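Local atomic coordinates of triacylglycerol lipase (Yarrowia lipolytica, PDB entry 3O0D), a protein that probably hydrolyses the ester bonds of triacylglycerols, as an extracellular, glycosylated lipase of the alpha/beta-hydrolase fold. Residues T106-A111 with G128-Y133; Q189-N194 with D239-C244; I255-S260 with Q291-E296. All blocks are in the same frame, centred on the assembly; numbering follows the deposited sequence.

Interaction 1 of 3, residues T106-A111 with G128-Y133; sequences TNFDLA and GFIQSY. With NAG (2-acetamido-2-deoxy-beta-D-glucopyranose), chain I.
OD1 of Asn107, a residue whose main-chain O rests against CD1 of Ile130, is gripped twice: by the backbone N of Asp109 at 3.0 Å, in the carbonyl plane and on a lone pair, and weakly by the hydroxyl of Thr119. The first bond makes an Asx turn that leads the chain from strand 105-107 into the 3-10 turn 108-110; asparagine suits this, since its short side chain brings an amide oxygen back to the backbone N two residues on. Phe108 of that turn and Ala111 just after it meet helix 127-150. Phe108 has CG anti to the backbone N (chi1 -167°), which carries its ring across to the helix. There it makes a T-shaped pair with Tyr133, the Phe108 edge meeting the tyrosine face with centroids 5.4 Å apart and planes at 68°; CE1 of Phe108 lies 3.8 Å from CD2 of Tyr133. The methyl of Ala111, small enough to approach the same tyrosine obliquely, is 3.6 Å from its CE2. The tyrosine hydroxyl binds Ala112 O. Ile130 spreads its two branches: CD1 touches CG2 of Thr106 at 3.5 Å, while CG2 meets Ala111 CB and the acetamide methyl C8 of an N-acetylglucosamine, probably the one linked to Asn134. The sugar's N2 also donates to Leu110 O at 3.0 Å, almost straight (177°). With a serine in place of Phe108, the tyrosine face would probably lose its edge-on partner and a gap would open beside Ile130. The whole is an Asx turn and 3-10 turn, at the end of one strand of a two-stranded antiparallel sheet (105-107 with 124-126), folded back onto the helix that follows the other strand and partly roofed by glycan.

Interaction 2 of 3, residues Q189-N194 with D239-C244; sequences QPIVGN and DGYQHC. With K (potassium ion), chain N.
Ile191 lays its CG1 over one face of the His243 imidazole, a CH-pi contact with CG1 3.6 Å from the ring centroid and 15° off the normal. Its other branch, CG2, rests on the carbonyl group of Gln242 and reaches CB of Tyr241 at 3.7 Å; a beta-branched residue can fill both places at once. The histidine uses its ring edge as well. ND1 binds the potassium ion in the ring plane at 3.1 Å, NE2 is hydrogen-bonded to Pro233 O, and Gln189 O meets the edge near CE1, so the ring has little freedom to turn. The side-chain amide of Gln189 and a water also lie at the ion. That water takes a bond from Gly193 N and gives one to Gln242 O at 2.6 Å, coupling the ion to both backbones. Directly between the segments, Gln242 N donates to Gly193 O at 3.0 Å, close to the carbonyl axis. The same oxygen lies 3.3 Å from CA of Tyr241, a CA-H...O contact. Gly240, at a positive phi of 107° that suits glycine, brings its O within 3.2 Å of CA of Asn194. Beyond it the Tyr241 ring packs near the carbonyls of 191-193, where Ile191 O is buried without a polar partner. Asn194 OD1 caps Phe197 N at the start of helix 195-206, Val192 leans on helix 163-177, and His243 and Gln189 meet Arg224 of strand 222-227, so that the two loops join both helices to that strand of the central sheet.

Interaction 3 of 3, residues I255-S260 with Q291-E296; sequences IHPPLS and QYFVTE
Phe293 O is the meeting point of the two loops: His256 N donates to it at 2.8 Å, 24° out of the carbonyl plane, and the imidazole of the same residue lies over it. The oxygen sits 3.2 Å above the ring plane, toward the rim; ND1 is near, but its angle is too poor for a bond. The left-handed backbone of His256, together with CG anti to its carbonyl carbon (chi1 -59°), brings the ring over the oxygen. Phe293 is the middle residue of a classic gamma turn, and its carbonyl faces His256. The turn is closed by a weak bond from Val294 N to Tyr292 O; Tyr292 N also bonds back to Val294 O at 3.2 Å. This tight reversal follows helix 285-290, which carries the histidine of a probable Ser-His-Asp triad of this alpha/beta-hydrolase; Tyr292, on the same turn, has its hydroxyl hydrogen-bonded to the probable triad acid Asp230. Ile255 adopts the rarer rotamer, with CG1 between the backbone N and the carbonyl carbon (chi1 57°). CG2 is thereby set beside its own N and enters the bend of the other loop, 3.8 Å from CA of Gln291 and 3.7 Å from OG1 of Thr295, while CB presses on Phe293 O. A water joins Ile255 N to NE2 of Gln291, whose chain runs extended beyond CG and whose OE1 is held by His227. On the inner side Pro257, a rigid ring with no polar side-chain atom to bury, crosses Phe293 at about a right angle, its CD 4.0 Å from CD2 of the phenylalanine. Tyr15 of helix 12-27 meets that phenylalanine edge-to-face and hydrogen-bonds Pro257 O.

Overall arrangement
Along the chain the three contacts come in series, neither nesting nor crossing. Interaction 1 closes the excursion 112-127, which includes strand 124-126, joining the end of strand 105-107 to helix 127-150. Interaction 2 closes the longer excursion 195-238, which holds helix 195-206 and strand 222-227, and binds the loop after strand 183-187 to the one before strand 247-250. Interaction 3 closes 261-290 and joins the connection between strands 247-250 and 262-265 to the C-terminal loop after helix 285-290. Interactions 1 and 2 touch through Phe129, which packs on Pro190, Ile191 and Val192. Interaction 3 lies across the chain's centre from interaction 1, its centre about 31 Å away.

Interaction 1 of 3, residues T106-A111 with G128-Y133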
# COMPACT_ATOMS: atom_id res chain seq x y z
N THR A 106 5.02 -18.64 -2.20
CA THR A 106 3.86 -19.35 -2.78
C THR A 106 3.45 -18.68 -4.07
O THR A 106 3.57 -17.43 -4.16
CB THR A 106 2.68 -19.13 -1.84
OG1 THR A 106 2.95 -19.69 -0.55
CG2 THR A 106 1.31 -19.66 -2.42
N ASN A 107 2.92 -19.44 -5.06
CA ASN A 107 2.53 -18.81 -6.32
C ASN A 107 1.31 -17.96 -6.12
O ASN A 107 0.31 -18.42 -5.53
CB ASN A 107 2.28 -19.83 -7.48
CG ASN A 107 2.43 -19.17 -8.87
OD1 ASN A 107 1.60 -18.37 -9.30
ND2 ASN A 107 3.54 -19.48 -9.55
N PHE A 108 1.34 -16.71 -6.62
CA PHE A 108 0.15 -15.84 -6.45
C PHE A 108 -1.11 -16.40 -7.10
O PHE A 108 -2.22 -16.03 -6.71
CB PHE A 108 0.39 -14.37 -6.95
CG PHE A 108 -0.68 -13.39 -6.52
CD1 PHE A 108 -1.17 -13.37 -5.23
CD2 PHE A 108 -1.20 -12.44 -7.42
CE1 PHE A 108 -2.19 -12.47 -4.84
CE2 PHE A 108 -2.18 -11.55 -7.02
CZ PHE A 108 -2.68 -11.57 -5.76
N ASP A 109 -0.96 -17.35 -8.05
CA ASP A 109 -2.17 -17.92 -8.63
C ASP A 109 -2.95 -18.83 -7.66
O ASP A 109 -4.10 -19.21 -7.93
CB ASP A 109 -1.92 -18.57 -10.03
CG ASP A 109 -1.01 -19.79 -9.96
OD1 ASP A 109 -1.00 -20.46 -8.90
OD2 ASP A 109 -0.31 -20.09 -10.99
N LEU A 110 -2.39 -19.13 -6.51
CA LEU A 110 -3.16 -19.80 -5.48
C LEU A 110 -4.11 -18.88 -4.74
O LEU A 110 -4.97 -19.35 -4.01
CB LEU A 110 -2.23 -20.59 -4.53
CG LEU A 110 -1.43 -21.69 -5.27
CD1 LEU A 110 -0.32 -22.22 -4.36
CD2 LEU A 110 -2.33 -22.85 -5.80
N ALA A 111 -3.98 -17.56 -4.95
CA ALA A 111 -4.79 -16.59 -4.19
C ALA A 111 -6.17 -16.44 -4.79
O ALA A 111 -6.36 -16.73 -5.99
CB ALA A 111 -4.09 -15.24 -4.21
N GLY A 128 2.44 -15.28 4.01
CA GLY A 128 1.72 -14.43 4.90
C GLY A 128 0.95 -13.31 4.14
O GLY A 128 -0.15 -13.01 4.50
N PHE A 129 1.63 -12.69 3.19
CA PHE A 129 1.03 -11.52 2.43
C PHE A 129 -0.08 -12.05 1.55
O PHE A 129 -1.09 -11.37 1.37
CB PHE A 129 2.08 -10.81 1.58
CG PHE A 129 3.17 -10.15 2.43
CD1 PHE A 129 2.84 -9.64 3.68
CD2 PHE A 129 4.47 -10.08 1.99
CE1 PHE A 129 3.82 -9.11 4.47
CE2 PHE A 129 5.47 -9.52 2.83
CZ PHE A 129 5.09 -9.04 4.05
N ILE A 130 0.06 -13.29 1.05
CA ILE A 130 -1.08 -13.88 0.34
C ILE A 130 -2.23 -14.05 1.24
O ILE A 130 -3.39 -13.84 0.84
CB ILE A 130 -0.75 -15.27 -0.32
CG1 ILE A 130 0.39 -15.05 -1.30
CG2 ILE A 130 -2.07 -15.92 -0.94
CD1 ILE A 130 0.63 -16.21 -2.26
N GLN A 131 -2.00 -14.47 2.50
CA GLN A 131 -3.09 -14.51 3.42
C GLN A 131 -3.78 -13.13 3.69
O GLN A 131 -5.00 -13.04 3.89
CB GLN A 131 -2.63 -15.10 4.77
CG GLN A 131 -3.70 -15.10 5.88
CD GLN A 131 -4.98 -15.85 5.51
OE1 GLN A 131 -4.98 -16.72 4.64
NE2 GLN A 131 -6.08 -15.49 6.16
N SER A 132 -2.98 -12.08 3.78
CA SER A 132 -3.54 -10.75 4.00
C SER A 132 -4.45 -10.35 2.82
O SER A 132 -5.53 -9.82 3.03
CB SER A 132 -2.39 -9.75 4.11
OG SER A 132 -1.43 -10.24 5.05
N TYR A 133 -3.94 -10.65 1.63
CA TYR A 133 -4.71 -10.40 0.34
C TYR A 133 -5.98 -11.28 0.39
O TYR A 133 -7.08 -10.83 0.21
CB TYR A 133 -3.90 -10.70 -0.91
CG TYR A 133 -4.92 -10.88 -2.02
CD1 TYR A 133 -5.53 -9.79 -2.57
CD2 TYR A 133 -5.19 -12.17 -2.54
CE1 TYR A 133 -6.55 -9.94 -3.60
CE2 TYR A 133 -6.17 -12.32 -3.55
CZ TYR A 133 -6.82 -11.23 -4.07
OH TYR A 133 -7.76 -11.40 -5.07
C1 NAG I . -7.87 -17.84 -0.92
C2 NAG I . -7.24 -19.21 -0.74
C3 NAG I . -7.99 -20.18 -1.64
C4 NAG I . -9.51 -20.13 -1.50
C5 NAG I . -10.02 -18.70 -1.62
C6 NAG I . -11.46 -18.45 -1.19
C7 NAG I . -4.89 -19.24 -0.13
C8 NAG I . -3.47 -19.29 -0.53
N2 NAG I . -5.84 -19.24 -1.09
O3 NAG I . -7.51 -21.53 -1.45
O4 NAG I . -10.01 -20.89 -2.60
O5 NAG I . -9.27 -17.86 -0.74
O6 NAG I . -11.87 -17.28 -1.86
O7 NAG I . -5.17 -19.21 1.05

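Interaction 2 of 3, residues Q189-N194 with D239-C244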
# COMPACT_ATOMS: atom_id res chain seq x y z
N GLN A 189 5.20 -0.03 2.81
CA GLN A 189 4.91 -1.42 2.39
C GLN A 189 6.10 -2.33 2.37
O GLN A 189 7.12 -2.03 1.78
CB GLN A 189 4.34 -1.33 0.97
CG GLN A 189 3.93 -2.77 0.33
CD GLN A 189 4.30 -2.73 -1.12
OE1 GLN A 189 3.85 -1.80 -1.82
NE2 GLN A 189 5.17 -3.64 -1.57
N PRO A 190 6.01 -3.52 3.01
CA PRO A 190 7.14 -4.45 3.02
C PRO A 190 7.33 -5.10 1.63
O PRO A 190 6.40 -4.95 0.75
CB PRO A 190 6.71 -5.49 4.10
CG PRO A 190 5.17 -5.51 4.06
CD PRO A 190 4.82 -3.98 3.71
N ILE A 191 8.49 -5.73 1.36
CA ILE A 191 8.71 -6.40 0.09
C ILE A 191 7.79 -7.64 -0.01
O ILE A 191 7.76 -8.45 0.91
CB ILE A 191 10.17 -6.85 0.01
CG1 ILE A 191 11.11 -5.68 0.22
CG2 ILE A 191 10.46 -7.42 -1.44
CD1 ILE A 191 12.55 -6.12 0.53
N VAL A 192 7.03 -7.75 -1.09
CA VAL A 192 5.97 -8.73 -1.18
C VAL A 192 6.45 -10.11 -1.76
O VAL A 192 5.97 -11.20 -1.31
CB VAL A 192 4.78 -8.08 -1.98
CG1 VAL A 192 3.78 -9.11 -2.34
CG2 VAL A 192 4.09 -6.98 -1.01
N GLY A 193 7.30 -10.06 -2.75
CA GLY A 193 7.67 -11.30 -3.50
C GLY A 193 9.05 -11.33 -4.06
O GLY A 193 9.92 -10.53 -3.73
N ASN A 194 9.26 -12.24 -5.01
CA ASN A 194 10.55 -12.43 -5.58
C ASN A 194 10.80 -11.66 -6.89
O ASN A 194 10.00 -10.81 -7.26
CB ASN A 194 10.72 -13.98 -5.73
CG ASN A 194 9.93 -14.51 -6.91
OD1 ASN A 194 8.95 -13.88 -7.35
ND2 ASN A 194 10.37 -15.66 -7.48
N ASP A 239 17.42 -12.92 0.73
CA ASP A 239 17.73 -12.86 -0.67
C ASP A 239 16.65 -13.64 -1.42
O ASP A 239 16.11 -14.60 -0.93
CB ASP A 239 19.07 -13.48 -0.93
CG ASP A 239 19.07 -14.92 -0.66
OD1 ASP A 239 18.35 -15.63 -1.36
OD2 ASP A 239 19.72 -15.33 0.28
N GLY A 240 16.35 -13.23 -2.63
CA GLY A 240 15.16 -13.73 -3.29
C GLY A 240 14.09 -12.62 -3.32
O GLY A 240 13.52 -12.36 -4.37
N TYR A 241 13.84 -11.96 -2.19
CA TYR A 241 12.79 -10.89 -2.15
C TYR A 241 13.33 -9.66 -2.82
O TYR A 241 14.49 -9.25 -2.57
CB TYR A 241 12.47 -10.49 -0.71
CG TYR A 241 11.56 -11.45 -0.03
CD1 TYR A 241 12.07 -12.56 0.67
CD2 TYR A 241 10.18 -11.29 -0.09
CE1 TYR A 241 11.22 -13.46 1.29
CE2 TYR A 241 9.33 -12.21 0.52
CZ TYR A 241 9.86 -13.29 1.20
OH TYR A 241 8.99 -14.18 1.79
N GLN A 242 12.50 -9.00 -3.62
CA GLN A 242 12.88 -7.69 -4.12
C GLN A 242 11.57 -6.91 -4.43
O GLN A 242 10.57 -7.48 -4.78
CB GLN A 242 13.78 -7.75 -5.34
CG GLN A 242 13.16 -8.31 -6.56
CD GLN A 242 14.12 -8.27 -7.79
OE1 GLN A 242 15.23 -8.81 -7.75
NE2 GLN A 242 13.69 -7.64 -8.87
N HIS A 243 11.64 -5.59 -4.34
CA HIS A 243 10.51 -4.79 -4.65
C HIS A 243 10.30 -4.64 -6.17
O HIS A 243 11.24 -4.73 -6.98
CB HIS A 243 10.75 -3.36 -4.13
CG HIS A 243 10.31 -3.10 -2.68
ND1 HIS A 243 9.04 -3.30 -2.20
CD2 HIS A 243 11.02 -2.58 -1.65
CE1 HIS A 243 8.97 -2.90 -0.93
NE2 HIS A 243 10.18 -2.46 -0.57
N CYS A 244 9.05 -4.36 -6.50
CA CYS A 244 8.75 -3.76 -7.79
C CYS A 244 9.19 -2.30 -7.80
O CYS A 244 9.59 -1.72 -6.75
CB CYS A 244 7.24 -3.88 -8.03
SG CYS A 244 6.18 -2.85 -6.95
K K N . 6.96 -4.92 -3.83
O HOH W 1 7.97 -7.80 -4.43

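Interaction 3 of 3, residues I255-S260 with Q291-E296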
# COMPACT_ATOMS: atom_id res chain seq x y z
N ILE A 255 6.56 13.98 10.15
CA ILE A 255 5.35 14.21 9.34
C ILE A 255 5.43 15.61 8.70
O ILE A 255 6.35 16.42 8.99
CB ILE A 255 4.07 14.05 10.17
CG1 ILE A 255 4.06 15.02 11.40
CG2 ILE A 255 3.97 12.56 10.65
CD1 ILE A 255 2.71 15.14 12.22
N HIS A 256 4.47 15.87 7.84
CA HIS A 256 4.40 17.13 7.15
C HIS A 256 5.68 17.61 6.51
O HIS A 256 6.14 18.73 6.78
CB HIS A 256 3.76 18.21 8.11
CG HIS A 256 2.38 17.83 8.56
ND1 HIS A 256 1.36 17.52 7.68
CD2 HIS A 256 1.88 17.63 9.81
CE1 HIS A 256 0.29 17.15 8.38
NE2 HIS A 256 0.59 17.21 9.67
N PRO A 257 6.30 16.78 5.64
CA PRO A 257 7.56 17.13 5.07
C PRO A 257 7.39 18.37 4.15
O PRO A 257 6.29 18.62 3.55
CB PRO A 257 7.91 15.91 4.21
CG PRO A 257 6.57 15.25 3.89
CD PRO A 257 5.73 15.50 5.12
N PRO A 258 8.49 19.10 4.00
CA PRO A 258 8.52 20.13 2.96
C PRO A 258 8.37 19.48 1.55
O PRO A 258 8.72 18.34 1.27
CB PRO A 258 9.90 20.77 3.07
CG PRO A 258 10.54 20.13 4.17
CD PRO A 258 9.80 18.92 4.66
N LEU A 259 7.83 20.30 0.63
CA LEU A 259 7.68 19.83 -0.76
C LEU A 259 8.98 19.37 -1.37
O LEU A 259 8.96 18.40 -2.11
CB LEU A 259 7.12 21.04 -1.59
CG LEU A 259 6.92 20.73 -3.08
CD1 LEU A 259 5.94 19.60 -3.29
CD2 LEU A 259 6.26 22.04 -3.72
N SER A 260 10.09 20.05 -1.07
CA SER A 260 11.36 19.70 -1.68
C SER A 260 11.84 18.26 -1.28
O SER A 260 12.77 17.76 -1.91
CB SER A 260 12.42 20.70 -1.21
OG SER A 260 12.38 20.85 0.21
N GLN A 291 5.44 7.85 10.28
CA GLN A 291 5.61 9.20 9.77
C GLN A 291 5.50 9.33 8.25
O GLN A 291 6.47 9.38 7.60
CB GLN A 291 6.93 9.83 10.28
CG GLN A 291 7.00 9.90 11.77
CD GLN A 291 8.39 10.19 12.30
OE1 GLN A 291 9.32 9.55 11.97
NE2 GLN A 291 8.47 11.12 13.21
N TYR A 292 4.25 9.37 7.77
CA TYR A 292 3.91 9.39 6.36
C TYR A 292 2.94 10.55 6.06
O TYR A 292 1.83 10.33 5.87
CB TYR A 292 3.30 8.04 5.93
CG TYR A 292 4.35 6.97 5.69
CD1 TYR A 292 4.78 6.14 6.71
CD2 TYR A 292 4.93 6.82 4.49
CE1 TYR A 292 5.74 5.21 6.52
CE2 TYR A 292 5.89 5.90 4.27
CZ TYR A 292 6.33 5.09 5.28
OH TYR A 292 7.34 4.21 5.00
N PHE A 293 3.48 11.77 6.00
CA PHE A 293 2.69 13.01 5.84
C PHE A 293 1.90 13.35 7.11
O PHE A 293 2.07 14.39 7.69
CB PHE A 293 1.77 13.01 4.61
CG PHE A 293 2.49 12.91 3.29
CD1 PHE A 293 2.62 11.72 2.67
CD2 PHE A 293 2.97 14.01 2.65
CE1 PHE A 293 3.28 11.59 1.56
CE2 PHE A 293 3.63 13.85 1.49
CZ PHE A 293 3.77 12.62 0.95
N VAL A 294 1.05 12.42 7.50
CA VAL A 294 0.36 12.42 8.77
C VAL A 294 0.84 11.21 9.60
O VAL A 294 1.45 10.37 9.07
CB VAL A 294 -1.15 12.32 8.62
CG1 VAL A 294 -1.68 13.43 7.80
CG2 VAL A 294 -1.50 11.07 7.95
N THR A 295 0.55 11.21 10.90
CA THR A 295 0.92 10.05 11.74
C THR A 295 0.01 8.87 11.43
O THR A 295 -1.20 9.04 11.51
CB THR A 295 0.82 10.43 13.23
OG1 THR A 295 1.81 11.47 13.45
CG2 THR A 295 1.23 9.19 14.02
N GLU A 296 0.57 7.73 11.08
CA GLU A 296 -0.26 6.57 10.73
C GLU A 296 -0.33 5.69 11.98
O GLU A 296 0.52 5.87 12.84
CB GLU A 296 0.41 5.76 9.64
CG GLU A 296 0.64 6.46 8.29
CD GLU A 296 -0.77 6.69 7.56
OE1 GLU A 296 -1.77 6.05 7.91
OE2 GLU A 296 -0.82 7.49 6.60
O HOH W 2 6.47 13.35 13.36